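Local atomic coordinates of ANGPTL4 C-terminal chain (Homo sapiens, PDB entry 6U1U), a protein that mediates inactivation of lipoprotein lipase, thereby regulating triglyceride clearance from serum, and restrains endothelial cell proliferation and migration, this chain being its C-terminal fibrinogen-like domain. Residues A90-D95 and T210-P215. Residues are numbered along the deposited sequence; the frame is centred on the assembly and turned at random.
Sequences AVQLRD and TMLIQP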
loop_
_atom_site.group_PDB
_atom_site.type_symbol
_atom_site.label_atom_id
_atom_site.label_comp_id
_atom_site.label_asym_id
_atom_site.label_seq_id
_atom_site.Cartn_x
_atom_site.Cartn_y
_atom_site.Cartn_z
ATOM N N ALA A 90 0.435 -3.089 7.990
ATOM C CA ALA A 90 1.191 -2.065 8.699
ATOM C C ALA A 90 1.557 -0.931 7.746
ATOM O O ALA A 90 1.999 -1.180 6.622
ATOM C CB ALA A 90 2.465 -2.678 9.302
ATOM N N VAL A 91 1.359 0.312 8.187
ATOM C CA VAL A 91 1.634 1.478 7.364
ATOM C C VAL A 91 2.600 2.330 8.166
ATOM O O VAL A 91 2.284 2.712 9.297
ATOM C CB VAL A 91 0.354 2.256 7.035
ATOM C CG1 VAL A 91 0.704 3.564 6.303
ATOM C CG2 VAL A 91 -0.595 1.392 6.163
ATOM N N GLN A 92 3.783 2.592 7.616
ATOM C CA GLN A 92 4.820 3.314 8.350
ATOM C C GLN A 92 5.193 4.561 7.575
ATOM O O GLN A 92 5.491 4.480 6.375
ATOM C CB GLN A 92 6.026 2.424 8.598
ATOM C CG GLN A 92 5.520 1.106 9.233
ATOM C CD GLN A 92 6.564 0.125 9.720
ATOM O OE1 GLN A 92 7.704 0.083 9.240
ATOM N NE2 GLN A 92 6.145 -0.724 10.664
ATOM N N LEU A 93 5.166 5.710 8.262
ATOM C CA LEU A 93 5.328 7.015 7.635
ATOM C C LEU A 93 6.457 7.776 8.313
ATOM O O LEU A 93 6.649 7.663 9.523
ATOM C CB LEU A 93 4.038 7.857 7.734
ATOM C CG LEU A 93 2.712 7.131 7.437
ATOM C CD1 LEU A 93 1.479 7.993 7.794
ATOM C CD2 LEU A 93 2.660 6.718 5.949
ATOM N N ARG A 94 7.203 8.569 7.523
ATOM C CA ARG A 94 8.304 9.358 8.070
ATOM C C ARG A 94 8.205 10.776 7.530
ATOM O O ARG A 94 7.953 10.973 6.330
ATOM C CB ARG A 94 9.677 8.743 7.717
ATOM C CG ARG A 94 10.867 9.465 8.372
ATOM C CD ARG A 94 12.195 8.957 7.814
ATOM N NE ARG A 94 12.302 7.495 7.863
ATOM C CZ ARG A 94 13.038 6.761 7.024
ATOM N NH1 ARG A 94 13.741 7.353 6.053
ATOM N NH2 ARG A 94 13.074 5.429 7.156
ATOM N N ASP A 95 8.383 11.773 8.404
ATOM C CA ASP A 95 8.301 13.135 7.911
ATOM C C ASP A 95 9.714 13.675 7.764
ATOM O O ASP A 95 10.701 12.961 7.956
ATOM C CB ASP A 95 7.403 14.022 8.800
ATOM C CG ASP A 95 7.993 14.294 10.185
ATOM O OD1 ASP A 95 9.213 14.123 10.382
ATOM O OD2 ASP A 95 7.209 14.671 11.079
ATOM N N THR A 210 6.611 2.867 4.290
ATOM C CA THR A 210 6.720 1.420 4.149
ATOM C C THR A 210 5.357 0.830 4.437
ATOM O O THR A 210 4.706 1.238 5.409
ATOM C CB THR A 210 7.716 0.800 5.150
ATOM O OG1 THR A 210 8.938 1.542 5.139
ATOM C CG2 THR A 210 8.033 -0.642 4.755
ATOM N N MET A 211 4.932 -0.133 3.627
ATOM C CA MET A 211 3.708 -0.888 3.911
ATOM C C MET A 211 4.060 -2.367 4.017
ATOM O O MET A 211 4.829 -2.885 3.186
ATOM C CB MET A 211 2.658 -0.684 2.801
ATOM C CG MET A 211 2.361 0.792 2.552
ATOM S SD MET A 211 1.253 1.016 1.138
ATOM C CE MET A 211 -0.215 0.366 1.910
ATOM N N LEU A 212 3.535 -3.033 5.046
ATOM C CA LEU A 212 3.857 -4.436 5.258
ATOM C C LEU A 212 2.574 -5.203 5.522
ATOM O O LEU A 212 1.627 -4.650 6.063
ATOM C CB LEU A 212 4.793 -4.621 6.462
ATOM C CG LEU A 212 6.059 -3.734 6.409
ATOM C CD1 LEU A 212 5.789 -2.450 7.200
ATOM C CD2 LEU A 212 7.247 -4.485 7.061
ATOM N N ILE A 213 2.580 -6.497 5.188
ATOM C CA ILE A 213 1.401 -7.328 5.408
ATOM C C ILE A 213 1.795 -8.605 6.131
ATOM O O ILE A 213 2.895 -9.138 5.948
ATOM C CB ILE A 213 0.677 -7.611 4.074
ATOM C CG1 ILE A 213 -0.729 -8.149 4.338
ATOM C CG2 ILE A 213 1.477 -8.532 3.194
ATOM C CD1 ILE A 213 -1.772 -7.507 3.435
ATOM N N GLN A 214 0.881 -9.091 6.978
ATOM C CA GLN A 214 1.069 -10.348 7.707
ATOM C C GLN A 214 -0.294 -11.007 7.789
ATOM O O GLN A 214 -1.141 -10.588 8.584
ATOM C CB GLN A 214 1.640 -10.122 9.104
ATOM C CG GLN A 214 1.870 -11.409 9.885
ATOM C CD GLN A 214 2.319 -11.087 11.281
ATOM O OE1 GLN A 214 1.494 -10.734 12.122
ATOM N NE2 GLN A 214 3.638 -11.134 11.532
ATOM N N PRO A 215 -0.560 -12.002 6.949
ATOM C CA PRO A 215 -1.835 -12.724 7.048
ATOM C C PRO A 215 -1.990 -13.378 8.409
ATOM O O PRO A 215 -1.014 -13.865 9.001
ATOM C CB PRO A 215 -1.740 -13.767 5.931
ATOM C CG PRO A 215 -0.798 -13.144 4.933
ATOM C CD PRO A 215 0.232 -12.451 5.787
#
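Q92 and T210 pair across two antiparallel strands of the central sheet of the fibrinogen C-terminal domain, a worked example of how paired backbones bring side chains into contact diagonally. Each residue donates to the other: Q92 N reaches T210 O at 2.7 Å, and T210 N reaches Q92 O at 2.9 Å. A90 and L212 form the next hydrogen-bonded pair, and between them V91 and M211 make a non-hydrogen-bonded one; alongside it, M211 CA makes a CA-H...O contact to A90 O, 3.2 Å. The Q92 side chain starts beside its partner's carbonyl, CB 3.6 Å from T210 O. CG, beside the backbone N (chi1 -51°), is near both T210 O and L212 CD1, and the extended chain crosses that of L212 at about a right angle. The flat amide lies face-on over the L212 CD1 methyl, CD at 3.7 Å, with OE1 and NE2 hardly farther. Replacing Q92 by alanine is likely to leave one side of L212 CD1 bare, although A90 CB, 3.9 Å away, would still touch it. On the opposite face V91 packs on W196 near bound palmitic acid, M211 touches W165, and V91 CG2 comes within 4.4 Å of M211 CE, a loose apolar approach.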